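Local coordinates for glutamine amidotransferase type-2 domain-containing protein (Pseudomonas aeruginosa PAO1, PDB 1TE5) that is predicted to be a class-II glutamine amidotransferase of the Ntn-hydrolase clan, probably releasing ammonia from glutamine, though its acceptor substrate is unknown, at residues Arg101-Gln115 and Tyr164-Asp178. Residues are numbered along the deposited sequence; the frame is centred on the assembly and turned at random.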
# COMPACT_ATOMS: atom_id res chain seq x y z
N ARG A 101 -10.02 6.98 7.12
CA ARG A 101 -8.74 6.69 7.76
C ARG A 101 -8.27 5.32 7.26
O ARG A 101 -9.08 4.44 7.02
CB ARG A 101 -8.89 6.62 9.29
CG ARG A 101 -9.65 7.76 9.95
CD ARG A 101 -9.03 9.13 9.68
NE ARG A 101 -7.64 9.23 10.12
CZ ARG A 101 -7.19 10.12 10.99
NH1 ARG A 101 -5.91 10.13 11.31
NH2 ARG A 101 -8.03 11.00 11.56
N TYR A 102 -6.97 5.16 7.03
CA TYR A 102 -6.47 3.85 6.59
C TYR A 102 -6.24 3.01 7.83
O TYR A 102 -5.56 3.44 8.75
CB TYR A 102 -5.17 3.98 5.78
CG TYR A 102 -5.35 4.53 4.38
CD1 TYR A 102 -4.72 5.72 3.98
CD2 TYR A 102 -6.15 3.87 3.43
CE1 TYR A 102 -4.89 6.23 2.71
CE2 TYR A 102 -6.33 4.39 2.15
CZ TYR A 102 -5.69 5.57 1.80
OH TYR A 102 -5.88 6.10 0.55
N TRP A 103 -6.86 1.85 7.90
CA TRP A 103 -6.67 0.98 9.05
C TRP A 103 -5.61 -0.05 8.73
O TRP A 103 -5.60 -0.60 7.62
CB TRP A 103 -7.98 0.28 9.43
CG TRP A 103 -8.88 1.12 10.26
CD1 TRP A 103 -9.30 2.39 9.99
CD2 TRP A 103 -9.51 0.74 11.50
NE1 TRP A 103 -10.15 2.83 10.98
CE2 TRP A 103 -10.30 1.84 11.92
CE3 TRP A 103 -9.49 -0.41 12.28
CZ2 TRP A 103 -11.06 1.81 13.09
CZ3 TRP A 103 -10.25 -0.44 13.45
CH2 TRP A 103 -11.02 0.66 13.84
N THR A 104 -4.76 -0.35 9.70
CA THR A 104 -3.69 -1.33 9.52
C THR A 104 -3.87 -2.45 10.55
O THR A 104 -4.17 -2.18 11.71
CB THR A 104 -2.29 -0.65 9.65
OG1 THR A 104 -2.09 0.26 8.56
CG2 THR A 104 -1.19 -1.69 9.62
N PHE A 105 -3.71 -3.70 10.12
CA PHE A 105 -3.90 -4.85 11.00
C PHE A 105 -2.80 -5.91 10.87
O PHE A 105 -2.40 -6.29 9.77
CB PHE A 105 -5.27 -5.45 10.67
CG PHE A 105 -5.63 -6.68 11.46
CD1 PHE A 105 -6.34 -6.58 12.65
CD2 PHE A 105 -5.34 -7.95 10.97
CE1 PHE A 105 -6.77 -7.72 13.33
CE2 PHE A 105 -5.77 -9.10 11.65
CZ PHE A 105 -6.48 -8.98 12.83
N ALA A 106 -2.32 -6.40 12.00
CA ALA A 106 -1.31 -7.44 12.02
C ALA A 106 -1.73 -8.44 13.09
O ALA A 106 -2.04 -8.06 14.22
CB ALA A 106 0.05 -6.86 12.33
N HIS A 107 -1.76 -9.72 12.72
CA HIS A 107 -2.16 -10.78 13.63
C HIS A 107 -1.16 -11.94 13.70
O HIS A 107 -0.66 -12.42 12.68
CB HIS A 107 -3.52 -11.29 13.17
CG HIS A 107 -3.87 -12.64 13.73
ND1 HIS A 107 -4.41 -13.66 12.98
CD2 HIS A 107 -3.75 -13.13 14.99
CE1 HIS A 107 -4.61 -14.71 13.74
NE2 HIS A 107 -4.22 -14.42 14.97
N ASN A 108 -0.85 -12.35 14.93
CA ASN A 108 0.06 -13.46 15.17
C ASN A 108 -0.73 -14.52 15.90
O ASN A 108 -1.34 -14.25 16.93
CB ASN A 108 1.24 -13.01 16.03
CG ASN A 108 2.12 -14.17 16.45
OD1 ASN A 108 2.23 -14.49 17.63
ND2 ASN A 108 2.73 -14.82 15.47
N GLY A 109 -0.76 -15.73 15.35
CA GLY A 109 -1.50 -16.80 15.99
C GLY A 109 -2.34 -17.56 14.99
O GLY A 109 -2.34 -17.24 13.80
N GLN A 110 -3.06 -18.57 15.46
CA GLN A 110 -3.89 -19.39 14.58
C GLN A 110 -5.32 -19.51 15.10
O GLN A 110 -5.54 -19.68 16.31
CB GLN A 110 -3.28 -20.78 14.44
CG GLN A 110 -1.82 -20.79 14.02
CD GLN A 110 -1.25 -22.19 13.97
OE1 GLN A 110 -1.69 -23.07 14.71
NE2 GLN A 110 -0.27 -22.40 13.10
N LEU A 111 -6.29 -19.45 14.19
CA LEU A 111 -7.70 -19.56 14.53
C LEU A 111 -8.33 -20.82 13.94
O LEU A 111 -8.22 -21.06 12.74
CB LEU A 111 -8.46 -18.33 14.03
CG LEU A 111 -7.91 -16.98 14.48
CD1 LEU A 111 -8.73 -15.86 13.86
CD2 LEU A 111 -7.92 -16.87 15.99
N ALA A 112 -8.97 -21.62 14.79
CA ALA A 112 -9.60 -22.85 14.35
C ALA A 112 -11.10 -22.67 14.15
O ALA A 112 -11.77 -22.01 14.95
CB ALA A 112 -9.34 -23.97 15.34
N ASP A 113 -11.64 -23.30 13.11
CA ASP A 113 -13.06 -23.23 12.79
C ASP A 113 -13.57 -21.79 12.82
O ASP A 113 -14.56 -21.46 13.49
CB ASP A 113 -13.87 -24.10 13.77
CG ASP A 113 -15.31 -24.31 13.32
OD1 ASP A 113 -16.22 -23.67 13.89
OD2 ASP A 113 -15.52 -25.13 12.40
N PHE A 114 -12.86 -20.91 12.11
CA PHE A 114 -13.22 -19.51 12.03
C PHE A 114 -13.94 -19.28 10.71
O PHE A 114 -13.35 -19.44 9.64
CB PHE A 114 -11.97 -18.64 12.13
CG PHE A 114 -12.26 -17.18 12.32
CD1 PHE A 114 -11.83 -16.25 11.38
CD2 PHE A 114 -12.98 -16.74 13.43
CE1 PHE A 114 -12.12 -14.90 11.54
CE2 PHE A 114 -13.28 -15.39 13.60
CZ PHE A 114 -12.85 -14.47 12.65
N GLN A 115 -15.20 -18.87 10.79
CA GLN A 115 -16.02 -18.65 9.59
C GLN A 115 -16.98 -17.47 9.72
O GLN A 115 -18.21 -17.63 9.66
CB GLN A 115 -16.80 -19.93 9.27
CG GLN A 115 -17.18 -20.80 10.50
CD GLN A 115 -18.15 -20.12 11.47
OE1 GLN A 115 -19.34 -20.45 11.51
NE2 GLN A 115 -17.63 -19.20 12.29
N TYR A 164 -12.53 -13.89 19.01
CA TYR A 164 -11.52 -14.54 18.18
C TYR A 164 -10.58 -15.41 19.02
O TYR A 164 -10.18 -16.48 18.58
CB TYR A 164 -10.71 -13.49 17.40
CG TYR A 164 -11.53 -12.58 16.52
CD1 TYR A 164 -12.75 -12.99 15.99
CD2 TYR A 164 -11.10 -11.28 16.24
CE1 TYR A 164 -13.52 -12.13 15.21
CE2 TYR A 164 -11.86 -10.42 15.47
CZ TYR A 164 -13.07 -10.84 14.96
OH TYR A 164 -13.85 -9.98 14.23
N ARG A 165 -10.24 -14.95 20.22
CA ARG A 165 -9.34 -15.70 21.10
C ARG A 165 -9.99 -16.99 21.62
O ARG A 165 -9.32 -17.88 22.12
CB ARG A 165 -8.83 -14.82 22.25
CG ARG A 165 -9.73 -14.68 23.46
CD ARG A 165 -9.33 -13.44 24.25
NE ARG A 165 -9.39 -13.60 25.70
CZ ARG A 165 -8.44 -14.20 26.43
NH1 ARG A 165 -8.57 -14.29 27.74
NH2 ARG A 165 -7.37 -14.71 25.83
N LYS A 166 -11.31 -17.06 21.51
CA LYS A 166 -12.05 -18.25 21.93
C LYS A 166 -11.84 -19.36 20.90
O LYS A 166 -12.08 -20.54 21.19
CB LYS A 166 -13.54 -17.90 22.11
CG LYS A 166 -14.49 -19.09 22.31
CD LYS A 166 -15.09 -19.56 20.98
CE LYS A 166 -15.87 -20.86 21.11
NZ LYS A 166 -16.35 -21.32 19.77
N LYS A 167 -11.37 -19.00 19.71
CA LYS A 167 -11.11 -19.97 18.65
C LYS A 167 -9.62 -20.20 18.35
O LYS A 167 -9.29 -20.92 17.40
CB LYS A 167 -11.85 -19.59 17.37
CG LYS A 167 -13.34 -19.88 17.44
CD LYS A 167 -14.07 -19.38 16.20
CE LYS A 167 -15.58 -19.55 16.34
NZ LYS A 167 -16.35 -18.84 15.27
N GLY A 168 -8.74 -19.63 19.16
CA GLY A 168 -7.32 -19.79 18.94
C GLY A 168 -6.49 -18.63 19.47
O GLY A 168 -6.98 -17.83 20.27
N VAL A 169 -5.22 -18.57 19.07
CA VAL A 169 -4.32 -17.50 19.50
C VAL A 169 -4.62 -16.24 18.69
O VAL A 169 -4.61 -16.27 17.46
CB VAL A 169 -2.83 -17.87 19.26
CG1 VAL A 169 -1.92 -16.69 19.64
CG2 VAL A 169 -2.45 -19.11 20.06
N PHE A 170 -4.86 -15.13 19.39
CA PHE A 170 -5.14 -13.89 18.70
C PHE A 170 -4.39 -12.68 19.24
O PHE A 170 -4.94 -11.89 20.01
CB PHE A 170 -6.64 -13.60 18.64
CG PHE A 170 -7.02 -12.53 17.66
CD1 PHE A 170 -6.98 -12.78 16.29
CD2 PHE A 170 -7.39 -11.26 18.09
CE1 PHE A 170 -7.31 -11.78 15.37
CE2 PHE A 170 -7.72 -10.26 17.19
CZ PHE A 170 -7.68 -10.52 15.82
N ASN A 171 -3.13 -12.56 18.87
CA ASN A 171 -2.32 -11.43 19.28
C ASN A 171 -2.48 -10.50 18.08
O ASN A 171 -2.31 -10.95 16.94
CB ASN A 171 -0.86 -11.84 19.45
CG ASN A 171 -0.68 -12.93 20.49
OD1 ASN A 171 -0.89 -12.70 21.67
ND2 ASN A 171 -0.32 -14.13 20.04
N ALA A 172 -2.85 -9.25 18.31
CA ALA A 172 -3.06 -8.34 17.19
C ALA A 172 -2.68 -6.90 17.44
O ALA A 172 -2.57 -6.45 18.58
CB ALA A 172 -4.51 -8.42 16.74
N LEU A 173 -2.41 -6.19 16.35
CA LEU A 173 -2.07 -4.78 16.38
C LEU A 173 -2.99 -4.12 15.35
O LEU A 173 -3.09 -4.60 14.21
CB LEU A 173 -0.61 -4.54 15.99
CG LEU A 173 0.50 -5.26 16.75
CD1 LEU A 173 1.83 -4.86 16.15
CD2 LEU A 173 0.44 -4.93 18.24
N ILE A 174 -3.69 -3.08 15.76
CA ILE A 174 -4.60 -2.36 14.87
C ILE A 174 -4.37 -0.86 15.03
O ILE A 174 -4.07 -0.39 16.13
CB ILE A 174 -6.06 -2.71 15.19
CG1 ILE A 174 -6.24 -4.23 15.15
CG2 ILE A 174 -6.98 -2.04 14.18
CD1 ILE A 174 -7.53 -4.71 15.75
N SER A 175 -4.54 -0.11 13.95
CA SER A 175 -4.32 1.30 14.03
C SER A 175 -5.04 2.01 12.92
O SER A 175 -5.33 1.40 11.89
CB SER A 175 -2.82 1.59 13.93
OG SER A 175 -2.54 2.98 13.86
N ASP A 176 -5.47 3.23 13.18
CA ASP A 176 -6.07 4.03 12.12
C ASP A 176 -5.12 5.19 11.76
O ASP A 176 -5.50 6.14 11.07
CB ASP A 176 -7.39 4.61 12.65
CG ASP A 176 -7.27 5.83 13.56
OD1 ASP A 176 -6.20 6.03 14.18
OD2 ASP A 176 -8.25 6.59 13.65
N GLY A 177 -3.89 5.10 12.26
CA GLY A 177 -2.89 6.11 12.01
C GLY A 177 -2.71 7.04 13.18
O GLY A 177 -1.72 7.78 13.24
N ASP A 178 -3.70 7.09 14.07
CA ASP A 178 -3.66 7.92 15.27
C ASP A 178 -3.19 7.05 16.43
O ASP A 178 -2.06 7.16 16.91
CB ASP A 178 -5.06 8.47 15.63
CG ASP A 178 -5.52 9.61 14.73
OD1 ASP A 178 -6.76 9.78 14.61
OD2 ASP A 178 -4.68 10.33 14.17
O HOH W 1 -5.26 7.02 8.02
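F170 lays its CD1 over one face of the H107 imidazole, toward the rim and 3.5 Å from H107 NE2, with the ring planes oblique at 38°. A chi1 of 162°, placing CG opposite the backbone N, brings the imidazole toward 164-178, where H107 NE2 donates a nearly straight 3.1 Å bond to a lone pair of V169 O. H107 ND1 is hydrogen-bonded to S129 OG, so the ring's rotation is fixed. F170 CZ comes to the edge of the F105 ring, 3.6 Å from F105 CZ, and I174 CG1 packs at the same ring's edge. Beneath, strands 101-108 and 171-175 pair antiparallel within a sheet that helix 128-143 covers, a layer of the Ntn-hydrolase αββα sandwich. N108 O accepts the backbone bond from N171 N and, from above the carbonyl plane, N171 ND2; both side chains lie on the opposite face, where S185 N and S186 N donate to N171 OD1, steadying the amide. Beyond the strands, F114 turns its edge to the face of Y164. At the other end D176 CB sits over the W103 ring, and R101 NH1 forms a salt bridge, weak as a hydrogen bond, with D178 OD2 (3.1 Å). The chemistry implies a largely apolar, helix-covered face in which the H107 imidazole is held at both nitrogens.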